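PDB 3ORY: flap endonuclease 1 from Desulfurococcus amylolyticus, which probably cuts 5' flaps from branched DNA in a structure-specific way during replication and repair, as other flap endonucleases of the XPG family do. Local coordinates for residues S190-S195 and E238-I243; T249-D254 and K294-Q299; T59-N64 and I68-S73; Q48-I53 and M137-T142; D154-P159 and E338-A343. All blocks are in the same frame, centred on the assembly; numbering follows the deposited sequence.

In the fold
Contacts 1 and 2 lie side by side. Helix 290-298 of contact 2 packs against contact 1: its Phe297 meets Phe193 and Ile241, and Lys294 forms a salt bridge with Glu238. Contact 1 is buried, packs through aliphatic side chains and has no hydrogen bond across it; contact 2 is partly buried and adds aromatic rings and a bound phosphate. Contacts 3 and 4 touch through Ser70 and Ile53, with centres about 9 Å apart. Contact 3 combines one backbone bond and one backbone-to-serine bond with packing, whereas contact 4 rests on one buried leucine. Contact 5 joins residues far apart in sequence through one buried tyrosine, and contacts 1 and 2 lie within the chain it closes.

Contact 1: residues S190-S195 and E238-I243; sequences SLLFGS and ENLIDI
Leu192 and Leu240 interlock at about a right angle. CD1 of Leu192 is the main bump of the segment 190-195. It presses on the branch point of Leu240, with CD1 of Leu192 3.7 Å from CG of Leu240, and reaches CD2 of the same residue almost as closely. Leu240 holds its CG anti to the backbone N (chi1 -174°), which directs the fork at the other helix end. CD2 of Leu240 also approaches the base of Leu191, 4.4 Å from CB of Leu191. CD2 of Leu240 thus lies over the groove between Leu191 and Leu192. The short helix 189-192 stops here in a Schellman motif. Gly194 is its residue with positive phi, and Ser195 N bonds to Ser190 O while Gly194 N bonds to Leu191 O. The last residues of this helix, Leu191 and Leu192, lie against helix 237-247, within the XPG I-region. Ile241 fills the next place along. CG1 of Ile241 lies 3.5 Å from O of Leu192, and CD1 of Ile241 is 3.6 Å from that same oxygen, so the isoleucine arm lies against a backbone carbonyl. The backbones come near at this point, with CA of Leu192 5.3 Å from CA of Ile241. No hydrogen bond crosses between the segments. Phe297 of helix 290-298 packs on both Leu192 and Ile241, and Leu15 touches Leu240.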
# COMPACT_ATOMS: atom_id res chain seq x y z
N SER A 190 0.36 -9.35 1.33
CA SER A 190 0.46 -10.20 0.15
C SER A 190 1.42 -11.40 0.35
O SER A 190 1.17 -12.47 -0.21
CB SER A 190 0.77 -9.40 -1.13
OG SER A 190 2.10 -8.91 -1.15
N LEU A 191 2.47 -11.22 1.14
CA LEU A 191 3.38 -12.31 1.52
C LEU A 191 2.67 -13.35 2.38
O LEU A 191 2.83 -14.55 2.17
CB LEU A 191 4.61 -11.78 2.26
CG LEU A 191 5.54 -10.90 1.41
CD1 LEU A 191 6.63 -10.27 2.27
CD2 LEU A 191 6.18 -11.72 0.28
N LEU A 192 1.87 -12.88 3.33
CA LEU A 192 1.09 -13.77 4.20
C LEU A 192 0.12 -14.60 3.37
O LEU A 192 -0.12 -15.77 3.67
CB LEU A 192 0.34 -12.98 5.28
CG LEU A 192 0.98 -12.56 6.61
CD1 LEU A 192 2.41 -12.11 6.48
CD2 LEU A 192 0.15 -11.41 7.19
N PHE A 193 -0.42 -13.98 2.31
CA PHE A 193 -1.31 -14.64 1.35
C PHE A 193 -0.56 -15.42 0.26
O PHE A 193 -1.17 -15.90 -0.72
CB PHE A 193 -2.23 -13.61 0.69
CG PHE A 193 -3.33 -13.10 1.57
CD1 PHE A 193 -4.26 -13.98 2.16
CD2 PHE A 193 -3.48 -11.72 1.79
CE1 PHE A 193 -5.31 -13.48 2.96
CE2 PHE A 193 -4.52 -11.22 2.57
CZ PHE A 193 -5.43 -12.10 3.16
N GLY A 194 0.75 -15.55 0.44
CA GLY A 194 1.54 -16.46 -0.39
C GLY A 194 2.20 -15.87 -1.63
O GLY A 194 2.66 -16.63 -2.49
N SER A 195 2.25 -14.54 -1.74
CA SER A 195 2.90 -13.93 -2.91
C SER A 195 4.38 -14.28 -2.91
O SER A 195 5.05 -14.05 -1.93
CB SER A 195 2.76 -12.42 -2.90
OG SER A 195 3.45 -11.86 -4.00
N GLU A 238 3.06 -20.90 7.80
CA GLU A 238 2.07 -20.84 8.90
C GLU A 238 2.56 -19.96 10.05
O GLU A 238 1.79 -19.17 10.60
CB GLU A 238 1.68 -22.25 9.40
CG GLU A 238 0.73 -22.97 8.44
CD GLU A 238 0.17 -24.25 9.02
OE1 GLU A 238 0.13 -24.40 10.27
OE2 GLU A 238 -0.26 -25.11 8.23
N ASN A 239 3.84 -20.09 10.41
CA ASN A 239 4.47 -19.20 11.41
C ASN A 239 4.34 -17.73 11.00
O ASN A 239 4.00 -16.89 11.83
CB ASN A 239 5.96 -19.50 11.59
CG ASN A 239 6.26 -20.87 12.22
OD1 ASN A 239 5.40 -21.54 12.84
ND2 ASN A 239 7.50 -21.28 12.06
N LEU A 240 4.63 -17.43 9.73
CA LEU A 240 4.54 -16.04 9.24
C LEU A 240 3.11 -15.50 9.34
O LEU A 240 2.88 -14.36 9.79
CB LEU A 240 5.02 -15.93 7.78
CG LEU A 240 5.09 -14.50 7.21
CD1 LEU A 240 6.19 -13.69 7.93
CD2 LEU A 240 5.30 -14.47 5.71
N ILE A 241 2.15 -16.31 8.91
CA ILE A 241 0.74 -15.95 9.05
C ILE A 241 0.40 -15.70 10.52
O ILE A 241 -0.27 -14.72 10.85
CB ILE A 241 -0.17 -17.04 8.43
CG1 ILE A 241 -0.02 -17.03 6.91
CG2 ILE A 241 -1.63 -16.81 8.84
CD1 ILE A 241 -0.67 -18.26 6.20
N ASP A 242 0.88 -16.56 11.41
CA ASP A 242 0.60 -16.41 12.83
C ASP A 242 1.17 -15.10 13.38
O ASP A 242 0.54 -14.46 14.23
CB ASP A 242 1.12 -17.62 13.63
CG ASP A 242 0.12 -18.79 13.63
OD1 ASP A 242 -0.99 -18.65 13.10
OD2 ASP A 242 0.45 -19.86 14.17
N ILE A 243 2.34 -14.69 12.90
CA ILE A 243 2.90 -13.40 13.27
C ILE A 243 1.90 -12.29 12.91
O ILE A 243 1.62 -11.41 13.74
CB ILE A 243 4.29 -13.13 12.64
CG1 ILE A 243 5.33 -14.08 13.24
CG2 ILE A 243 4.73 -11.68 12.90
CD1 ILE A 243 6.64 -14.15 12.44

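Contact 2: residues T249-D254 and K294-Q299; sequences TDYNPD and KKYFLQ. With PO4 (phosphate ion), chain D.
Tyr251 and Tyr296 form an offset edge-to-face pair. The edge of Tyr251 is turned to the face of Tyr296, with ring centroids 5.5 Å apart and planes at 64°. OH of Tyr251 lies over that face, 3.4 Å from CE2 of Tyr296. The apolar part centres on Phe297. CG2 of Thr249 comes within 3.8 Å of CZ of Phe297, and CE2 of Phe297 meets the edge of the Tyr251 ring. Hydrogen bonds shape the loop 249-254, a type I turn from Thr249 to Asn252. Tyr251 N bonds to Thr249 OG1, an ST turn. Asn252 OD1 accepts twice, from Thr249 N and, at 2.7 Å, from Thr249 OG1. The hydroxyl sits nearly along the C=O axis, while the amide N approaches from above the carbonyl plane. The charged group is Lys294, whose NZ bonds to two oxygens of a phosphate, 3.0 Å from O3 and 3.1 Å from O2. The phosphate probably comes from the crystallisation liquor. NZ also forms a salt bridge with Glu238. The two tyrosine hydroxyls bond to different oxygens of Glu166, OE2 for Tyr251 and OE1 for Tyr296. This probably helps fix the rings against each other.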
# COMPACT_ATOMS: atom_id res chain seq x y z
N THR A 249 -5.35 -8.65 12.00
CA THR A 249 -5.83 -8.75 10.62
C THR A 249 -7.25 -8.18 10.53
O THR A 249 -7.80 -7.75 11.55
CB THR A 249 -5.87 -10.22 10.15
OG1 THR A 249 -6.89 -10.92 10.88
CG2 THR A 249 -4.51 -10.91 10.39
N ASP A 250 -7.85 -8.20 9.34
CA ASP A 250 -9.27 -7.82 9.21
C ASP A 250 -10.17 -8.62 10.14
O ASP A 250 -11.22 -8.14 10.56
CB ASP A 250 -9.76 -8.03 7.76
CG ASP A 250 -9.35 -6.92 6.83
OD1 ASP A 250 -9.17 -5.76 7.28
OD2 ASP A 250 -9.24 -7.20 5.62
N TYR A 251 -9.76 -9.84 10.46
CA TYR A 251 -10.57 -10.75 11.28
C TYR A 251 -10.34 -10.57 12.79
O TYR A 251 -11.02 -11.19 13.60
CB TYR A 251 -10.32 -12.20 10.84
CG TYR A 251 -10.59 -12.35 9.37
CD1 TYR A 251 -11.89 -12.42 8.88
CD2 TYR A 251 -9.54 -12.35 8.46
CE1 TYR A 251 -12.15 -12.50 7.51
CE2 TYR A 251 -9.78 -12.44 7.09
CZ TYR A 251 -11.08 -12.52 6.63
OH TYR A 251 -11.32 -12.61 5.29
N ASN A 252 -9.36 -9.74 13.14
CA ASN A 252 -9.04 -9.41 14.53
C ASN A 252 -8.21 -8.12 14.53
O ASN A 252 -7.02 -8.16 14.80
CB ASN A 252 -8.34 -10.59 15.26
CG ASN A 252 -6.90 -10.84 14.78
OD1 ASN A 252 -6.61 -10.90 13.57
ND2 ASN A 252 -5.98 -11.02 15.75
N PRO A 253 -8.85 -6.98 14.19
CA PRO A 253 -8.12 -5.75 13.84
C PRO A 253 -7.20 -5.16 14.91
O PRO A 253 -6.22 -4.48 14.58
CB PRO A 253 -9.24 -4.75 13.47
CG PRO A 253 -10.53 -5.43 13.66
CD PRO A 253 -10.32 -6.86 14.04
N ASP A 254 -7.50 -5.43 16.18
CA ASP A 254 -6.67 -4.91 17.28
C ASP A 254 -5.45 -5.78 17.60
O ASP A 254 -4.57 -5.35 18.34
CB ASP A 254 -7.52 -4.71 18.53
CG ASP A 254 -8.62 -3.69 18.32
OD1 ASP A 254 -8.40 -2.71 17.58
OD2 ASP A 254 -9.71 -3.86 18.90
N LYS A 294 -5.81 -18.37 10.23
CA LYS A 294 -4.63 -18.94 9.58
C LYS A 294 -5.00 -19.75 8.34
O LYS A 294 -4.45 -19.54 7.25
CB LYS A 294 -3.85 -19.82 10.58
CG LYS A 294 -2.61 -20.49 9.94
CD LYS A 294 -1.83 -21.36 10.94
CE LYS A 294 -2.58 -22.67 11.25
NZ LYS A 294 -1.81 -23.58 12.17
N LYS A 295 -5.94 -20.68 8.50
CA LYS A 295 -6.37 -21.52 7.36
C LYS A 295 -6.95 -20.70 6.22
O LYS A 295 -6.81 -21.08 5.05
CB LYS A 295 -7.35 -22.61 7.80
CG LYS A 295 -6.73 -23.64 8.76
CD LYS A 295 -7.73 -24.75 9.11
CE LYS A 295 -7.11 -25.82 10.02
NZ LYS A 295 -5.85 -26.36 9.44
N TYR A 296 -7.62 -19.60 6.56
CA TYR A 296 -8.12 -18.70 5.52
C TYR A 296 -6.95 -18.04 4.76
O TYR A 296 -6.94 -18.03 3.53
CB TYR A 296 -9.07 -17.61 6.07
CG TYR A 296 -9.48 -16.70 4.96
CD1 TYR A 296 -10.46 -17.09 4.05
CD2 TYR A 296 -8.83 -15.47 4.75
CE1 TYR A 296 -10.81 -16.27 2.98
CE2 TYR A 296 -9.17 -14.66 3.68
CZ TYR A 296 -10.17 -15.06 2.80
OH TYR A 296 -10.52 -14.27 1.72
N PHE A 297 -5.98 -17.51 5.50
CA PHE A 297 -4.78 -16.94 4.86
C PHE A 297 -4.09 -17.93 3.93
O PHE A 297 -3.58 -17.56 2.87
CB PHE A 297 -3.80 -16.38 5.90
CG PHE A 297 -4.07 -14.92 6.25
CD1 PHE A 297 -3.25 -13.91 5.74
CD2 PHE A 297 -5.14 -14.57 7.07
CE1 PHE A 297 -3.50 -12.56 6.04
CE2 PHE A 297 -5.39 -13.21 7.39
CZ PHE A 297 -4.56 -12.21 6.87
N LEU A 298 -4.09 -19.21 4.31
CA LEU A 298 -3.52 -20.26 3.46
C LEU A 298 -4.33 -20.49 2.19
O LEU A 298 -3.76 -20.84 1.17
CB LEU A 298 -3.38 -21.59 4.22
CG LEU A 298 -2.31 -21.67 5.32
CD1 LEU A 298 -2.49 -22.95 6.14
CD2 LEU A 298 -0.91 -21.60 4.71
N GLN A 299 -5.65 -20.34 2.26
CA GLN A 299 -6.51 -20.55 1.09
C GLN A 299 -7.56 -19.45 1.00
O GLN A 299 -8.74 -19.71 1.26
CB GLN A 299 -7.18 -21.91 1.14
CG GLN A 299 -6.21 -23.07 1.21
CD GLN A 299 -6.82 -24.36 0.77
OE1 GLN A 299 -6.91 -24.64 -0.43
NE2 GLN A 299 -7.24 -25.17 1.74
P PO4 D . -1.69 -22.30 15.56
O1 PO4 D . -2.70 -21.25 15.97
O2 PO4 D . -2.41 -23.56 15.18
O3 PO4 D . -0.89 -21.82 14.39
O4 PO4 D . -0.79 -22.52 16.75

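Contact 3: residues T59-N64 and I68-S73; sequences TPLMDN and ITSHLS
Leu61 reaches across to the start of helix 70-84, and its CB, CG and CD1 each meet the other segment. CB of Leu61 lies 3.4 Å from OG1 of Thr69 and nearly as close to OG of Ser70. CG of Leu61 stays beside that serine hydroxyl, 3.9 Å from OG of Ser70. With CG anti to the carbonyl carbon (chi1 -63°), the chain runs on to Ser73. There CD1 of Leu61 lies 3.6 Å from both CB and OG of Ser73, one helical turn beyond Thr69. Ile53 of the preceding helix end also packs on Leu61. The backbone of Leu61 is held as well. Leu61 N bonds to Ser70 OG at 3.0 Å, and Leu61 O accepts from Thr69 N at 2.8 Å, with an N-H...O angle of 164°. The donor stands above the carbonyl plane. CA of Ile68 adds a CA-H...O contact to the same oxygen. In the XPG N-terminal domain the chain turns back here with a single beta bridge, Met62 with Ile68, and leads into helix 70-84. Ser70 OG is also bonded to Ile53 O. Around this core, CB of Pro60 packs on CG2 of Ile68, 4.1 Å away, and CG of Met62 faces CG1 of Ile68. Beyond Met62, CB of Asp63 rests 3.9 Å from CG2 of Thr69. The Asp63 carboxylate turns to Arg67 and His326.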
# COMPACT_ATOMS: atom_id res chain seq x y z
N THR A 59 -1.72 20.32 4.22
CA THR A 59 -3.13 20.12 3.88
C THR A 59 -3.23 19.27 2.60
O THR A 59 -2.39 19.40 1.71
CB THR A 59 -3.81 21.49 3.65
OG1 THR A 59 -3.48 22.36 4.74
CG2 THR A 59 -5.32 21.35 3.56
N PRO A 60 -4.26 18.39 2.51
CA PRO A 60 -4.48 17.62 1.28
C PRO A 60 -4.80 18.49 0.08
O PRO A 60 -5.29 19.62 0.24
CB PRO A 60 -5.70 16.76 1.63
CG PRO A 60 -5.69 16.65 3.10
CD PRO A 60 -5.17 17.97 3.59
N LEU A 61 -4.52 17.98 -1.12
CA LEU A 61 -4.95 18.63 -2.34
C LEU A 61 -6.47 18.58 -2.41
O LEU A 61 -7.09 17.59 -2.01
CB LEU A 61 -4.34 17.94 -3.57
CG LEU A 61 -2.82 17.91 -3.81
CD1 LEU A 61 -2.55 17.35 -5.20
CD2 LEU A 61 -2.13 19.28 -3.66
N MET A 62 -7.07 19.67 -2.88
CA MET A 62 -8.51 19.78 -2.94
C MET A 62 -8.95 20.48 -4.22
O MET A 62 -8.22 21.32 -4.75
CB MET A 62 -9.04 20.52 -1.70
CG MET A 62 -9.10 19.64 -0.43
SD MET A 62 -9.51 20.57 1.06
CE MET A 62 -8.03 21.55 1.29
N ASP A 63 -10.13 20.12 -4.73
CA ASP A 63 -10.70 20.79 -5.88
C ASP A 63 -11.53 22.00 -5.43
O ASP A 63 -11.57 22.31 -4.24
CB ASP A 63 -11.49 19.82 -6.77
CG ASP A 63 -12.76 19.27 -6.10
OD1 ASP A 63 -13.28 19.89 -5.15
OD2 ASP A 63 -13.24 18.22 -6.55
N ASN A 64 -12.18 22.68 -6.38
CA ASN A 64 -12.96 23.88 -6.08
C ASN A 64 -14.30 23.60 -5.39
O ASN A 64 -14.97 24.53 -4.94
CB ASN A 64 -13.20 24.69 -7.36
CG ASN A 64 -11.93 25.34 -7.89
OD1 ASN A 64 -10.96 25.54 -7.16
ND2 ASN A 64 -11.94 25.68 -9.17
N ILE A 68 -11.22 16.32 -1.53
CA ILE A 68 -9.83 15.85 -1.55
C ILE A 68 -9.49 15.23 -2.90
O ILE A 68 -10.27 14.46 -3.45
CB ILE A 68 -9.54 14.87 -0.37
CG1 ILE A 68 -9.72 15.61 0.97
CG2 ILE A 68 -8.11 14.26 -0.47
CD1 ILE A 68 -9.64 14.70 2.22
N THR A 69 -8.33 15.59 -3.46
CA THR A 69 -7.93 15.06 -4.77
C THR A 69 -6.55 14.40 -4.74
O THR A 69 -6.08 13.91 -5.76
CB THR A 69 -7.92 16.15 -5.85
OG1 THR A 69 -7.11 17.23 -5.40
CG2 THR A 69 -9.34 16.67 -6.13
N SER A 70 -5.94 14.36 -3.55
CA SER A 70 -4.59 13.79 -3.37
C SER A 70 -4.42 12.39 -3.97
O SER A 70 -3.38 12.08 -4.54
CB SER A 70 -4.21 13.77 -1.88
OG SER A 70 -3.99 15.09 -1.39
N HIS A 71 -5.46 11.57 -3.83
CA HIS A 71 -5.43 10.18 -4.28
C HIS A 71 -5.38 10.09 -5.81
O HIS A 71 -4.70 9.23 -6.36
CB HIS A 71 -6.65 9.43 -3.75
CG HIS A 71 -7.95 10.03 -4.16
ND1 HIS A 71 -8.30 11.33 -3.86
CD2 HIS A 71 -9.00 9.51 -4.84
CE1 HIS A 71 -9.49 11.59 -4.35
NE2 HIS A 71 -9.94 10.50 -4.94
N LEU A 72 -6.10 11.00 -6.47
CA LEU A 72 -6.12 11.05 -7.93
C LEU A 72 -4.83 11.62 -8.49
O LEU A 72 -4.37 11.18 -9.54
CB LEU A 72 -7.30 11.89 -8.44
CG LEU A 72 -8.69 11.36 -8.09
CD1 LEU A 72 -9.77 12.34 -8.51
CD2 LEU A 72 -8.94 9.96 -8.68
N SER A 73 -4.26 12.61 -7.80
CA SER A 73 -2.99 13.20 -8.21
C SER A 73 -1.86 12.18 -8.15
O SER A 73 -1.12 12.00 -9.12
CB SER A 73 -2.66 14.40 -7.32
OG SER A 73 -1.53 15.07 -7.82

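Contact 4: residues Q48-I53 and M137-T142; sequences QFLAAI and MSAKLT
Leu50 meets Ala139 and Leu141, and so joins helix 42-52 of the XPG N-terminal domain to the extended linker between helices 128-134 and 143-156. The contact is buried and apolar, and no hydrogen bond crosses it. Along the linker, Met137 comes first. Its backbone O bonds to Arg54, whose NH2 also bonds to O of Leu50, so one guanidinium group bridges the two segments from just past the helix end. Ser138 points away, and its O bonds to Arg108 of helix 102-125. Ala139 follows and points at the helix. CB of Ala139 is 4.0 Å from CD2 of Leu50, and the two backbones are nearest here, CA of Ala139 lying 6.3 Å from CA of Leu50. Lys140 starts its side chain away from the helix, but O of Lys140 comes within 4.3 Å of CD1 of Leu50. Leu141 then crosses Leu50 at about a right angle, and its side chain also packs on Val146. Leu50 thus divides its fork between two residues. CD2 of Leu50 takes Ala139, while CD1 of Leu50 lies 4.1 Å from CB of Leu141.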
# COMPACT_ATOMS: atom_id res chain seq x y z
N GLN A 48 -1.44 5.62 0.38
CA GLN A 48 -0.11 6.24 0.28
C GLN A 48 -0.18 7.64 -0.33
O GLN A 48 0.42 8.58 0.19
CB GLN A 48 0.88 5.38 -0.51
CG GLN A 48 1.15 4.00 0.07
CD GLN A 48 1.34 3.99 1.59
OE1 GLN A 48 2.03 4.84 2.16
NE2 GLN A 48 0.73 3.01 2.24
N PHE A 49 -0.95 7.76 -1.42
CA PHE A 49 -1.13 9.05 -2.09
C PHE A 49 -1.85 10.07 -1.20
O PHE A 49 -1.50 11.26 -1.18
CB PHE A 49 -1.91 8.86 -3.40
CG PHE A 49 -1.25 7.90 -4.36
CD1 PHE A 49 0.13 7.84 -4.49
CD2 PHE A 49 -2.04 7.07 -5.17
CE1 PHE A 49 0.74 6.95 -5.39
CE2 PHE A 49 -1.44 6.18 -6.08
CZ PHE A 49 -0.05 6.12 -6.19
N LEU A 50 -2.85 9.59 -0.46
CA LEU A 50 -3.57 10.44 0.48
C LEU A 50 -2.65 11.05 1.53
O LEU A 50 -2.80 12.22 1.89
CB LEU A 50 -4.73 9.68 1.14
CG LEU A 50 -5.98 9.44 0.30
CD1 LEU A 50 -6.96 8.49 1.02
CD2 LEU A 50 -6.67 10.76 -0.05
N ALA A 51 -1.68 10.26 1.99
CA ALA A 51 -0.75 10.70 3.02
C ALA A 51 0.44 11.50 2.46
O ALA A 51 0.93 12.43 3.10
CB ALA A 51 -0.24 9.50 3.83
N ALA A 52 0.92 11.13 1.27
CA ALA A 52 2.18 11.68 0.75
C ALA A 52 2.02 12.93 -0.12
O ALA A 52 2.93 13.76 -0.21
CB ALA A 52 2.97 10.60 -0.00
N ILE A 53 0.86 13.06 -0.76
CA ILE A 53 0.64 14.18 -1.67
C ILE A 53 -0.17 15.28 -0.98
O ILE A 53 -1.36 15.12 -0.71
CB ILE A 53 0.05 13.69 -3.01
CG1 ILE A 53 1.05 12.73 -3.66
CG2 ILE A 53 -0.24 14.87 -3.94
CD1 ILE A 53 0.45 11.78 -4.61
N MET A 137 -3.72 15.81 8.80
CA MET A 137 -4.88 14.95 8.99
C MET A 137 -4.79 13.67 8.16
O MET A 137 -4.28 13.70 7.03
CB MET A 137 -6.20 15.70 8.74
CG MET A 137 -6.45 16.14 7.31
SD MET A 137 -8.21 16.49 7.04
CE MET A 137 -8.84 14.82 6.76
N SER A 138 -5.26 12.57 8.73
CA SER A 138 -5.34 11.30 8.02
C SER A 138 -6.66 11.25 7.28
O SER A 138 -7.73 11.15 7.89
CB SER A 138 -5.26 10.13 9.00
OG SER A 138 -4.11 10.23 9.82
N ALA A 139 -6.59 11.35 5.95
CA ALA A 139 -7.79 11.35 5.13
C ALA A 139 -8.43 9.95 5.08
O ALA A 139 -7.72 8.94 5.07
CB ALA A 139 -7.47 11.85 3.73
N LYS A 140 -9.76 9.91 5.07
CA LYS A 140 -10.48 8.65 4.89
C LYS A 140 -10.59 8.31 3.40
O LYS A 140 -10.92 9.16 2.58
CB LYS A 140 -11.89 8.75 5.50
CG LYS A 140 -11.92 8.79 7.01
CD LYS A 140 -13.31 9.16 7.57
CE LYS A 140 -13.30 9.22 9.11
NZ LYS A 140 -14.57 9.73 9.70
N LEU A 141 -10.31 7.05 3.06
CA LEU A 141 -10.60 6.56 1.70
C LEU A 141 -12.06 6.13 1.64
O LEU A 141 -12.48 5.28 2.41
CB LEU A 141 -9.68 5.39 1.34
CG LEU A 141 -9.87 4.79 -0.06
CD1 LEU A 141 -9.54 5.84 -1.14
CD2 LEU A 141 -9.00 3.55 -0.23
N THR A 142 -12.82 6.72 0.72
CA THR A 142 -14.24 6.37 0.57
C THR A 142 -14.48 5.59 -0.71
O THR A 142 -13.65 5.58 -1.62
CB THR A 142 -15.13 7.62 0.51
OG1 THR A 142 -14.97 8.24 -0.76
CG2 THR A 142 -14.79 8.62 1.64

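Contact 5: residues D154-P159 and E338-A343; sequences DAMGIP and ERYVKA
Tyr340 drives its hydroxyl into the end of helix 143-156, where the packing is tight. OH of Tyr340 donates to O of Met156 over a short 2.5 Å. This oxygen lies at the ring edge, in its plane, and the hydroxyl is tilted 30° from the carbonyl plane. The tyrosine keeps CG anti to the backbone N (chi1 173°), and its ring reaches out from helix 330-347. CD1 of Ile158 crowds the same hydroxyl, 3.3 Å from OH of Tyr340, also near the ring plane. The helix 143-156 closes at Gly157 in a Schellman motif, with positive phi there, just before the chain enters strand 160-162. The contact joins this helix end to helix 330-347, near the C-terminus. It is looser over the ring face. There the bent chain of Met156 sets its CE 4.1 Å above the plane of the Tyr340 ring, offset toward the rim. The outer side of helix 330-347 carries the exposed Glu338, Arg339 and Lys342, with Arg339 packing on Glu84 of helix 70-84.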
# COMPACT_ATOMS: atom_id res chain seq x y z
N ASP A 154 -9.13 3.55 -16.08
CA ASP A 154 -9.80 3.27 -17.36
C ASP A 154 -9.41 4.29 -18.42
O ASP A 154 -9.02 3.93 -19.53
CB ASP A 154 -11.33 3.27 -17.22
CG ASP A 154 -11.86 2.13 -16.35
OD1 ASP A 154 -11.09 1.20 -16.02
OD2 ASP A 154 -13.06 2.17 -15.99
N ALA A 155 -9.51 5.57 -18.07
CA ALA A 155 -9.12 6.65 -18.99
C ALA A 155 -7.65 6.57 -19.41
O ALA A 155 -7.30 6.91 -20.55
CB ALA A 155 -9.44 8.00 -18.39
N MET A 156 -6.79 6.12 -18.50
CA MET A 156 -5.34 6.01 -18.75
C MET A 156 -4.96 4.73 -19.51
O MET A 156 -3.82 4.58 -19.94
CB MET A 156 -4.54 6.07 -17.43
CG MET A 156 -4.65 7.39 -16.66
SD MET A 156 -3.74 7.38 -15.09
CE MET A 156 -2.04 7.38 -15.66
N GLY A 157 -5.91 3.81 -19.66
CA GLY A 157 -5.65 2.54 -20.34
C GLY A 157 -4.94 1.51 -19.47
O GLY A 157 -4.38 0.53 -19.98
N ILE A 158 -4.99 1.74 -18.16
CA ILE A 158 -4.33 0.89 -17.18
C ILE A 158 -5.33 -0.12 -16.59
O ILE A 158 -6.37 0.27 -16.06
CB ILE A 158 -3.69 1.74 -16.06
CG1 ILE A 158 -2.66 2.73 -16.65
CG2 ILE A 158 -3.07 0.85 -14.97
CD1 ILE A 158 -1.41 2.08 -17.28
N PRO A 159 -5.02 -1.42 -16.70
CA PRO A 159 -5.91 -2.47 -16.21
C PRO A 159 -6.02 -2.49 -14.69
O PRO A 159 -5.07 -2.14 -13.98
CB PRO A 159 -5.24 -3.75 -16.69
CG PRO A 159 -3.78 -3.39 -16.77
CD PRO A 159 -3.78 -1.97 -17.27
N GLU A 338 1.09 14.22 -22.74
CA GLU A 338 2.02 14.19 -23.88
C GLU A 338 3.12 13.17 -23.65
O GLU A 338 3.37 12.30 -24.50
CB GLU A 338 2.66 15.56 -24.10
CG GLU A 338 1.73 16.67 -24.54
CD GLU A 338 2.46 18.01 -24.63
OE1 GLU A 338 3.71 18.01 -24.60
OE2 GLU A 338 1.78 19.05 -24.73
N ARG A 339 3.79 13.27 -22.51
CA ARG A 339 4.86 12.33 -22.16
C ARG A 339 4.33 10.92 -21.94
O ARG A 339 4.94 9.95 -22.39
CB ARG A 339 5.62 12.82 -20.92
CG ARG A 339 6.63 13.91 -21.23
CD ARG A 339 6.84 14.82 -20.04
NE ARG A 339 7.50 16.07 -20.45
CZ ARG A 339 7.65 17.14 -19.67
NH1 ARG A 339 8.26 18.22 -20.13
NH2 ARG A 339 7.17 17.14 -18.43
N TYR A 340 3.18 10.80 -21.28
CA TYR A 340 2.62 9.50 -20.96
C TYR A 340 2.25 8.70 -22.20
O TYR A 340 2.56 7.51 -22.27
CB TYR A 340 1.41 9.63 -20.02
CG TYR A 340 0.66 8.33 -19.78
CD1 TYR A 340 1.29 7.22 -19.18
CD2 TYR A 340 -0.69 8.21 -20.12
CE1 TYR A 340 0.59 6.03 -18.95
CE2 TYR A 340 -1.40 7.03 -19.89
CZ TYR A 340 -0.75 5.94 -19.31
OH TYR A 340 -1.46 4.78 -19.10
N VAL A 341 1.59 9.33 -23.17
CA VAL A 341 1.19 8.61 -24.39
C VAL A 341 2.40 8.09 -25.17
O VAL A 341 2.37 6.97 -25.70
CB VAL A 341 0.19 9.40 -25.30
CG1 VAL A 341 -1.12 9.67 -24.56
CG2 VAL A 341 0.80 10.70 -25.83
N LYS A 342 3.47 8.88 -25.22
CA LYS A 342 4.70 8.45 -25.88
C LYS A 342 5.32 7.25 -25.17
O LYS A 342 5.63 6.24 -25.80
CB LYS A 342 5.70 9.61 -25.98
CG LYS A 342 5.25 10.76 -26.90
CD LYS A 342 5.30 10.42 -28.41
CE LYS A 342 3.98 9.82 -28.93
NZ LYS A 342 2.82 10.75 -28.82
N ALA A 343 5.45 7.35 -23.85
CA ALA A 343 6.03 6.26 -23.06
C ALA A 343 5.16 5.00 -23.12
O ALA A 343 5.69 3.89 -23.14
CB ALA A 343 6.27 6.71 -21.63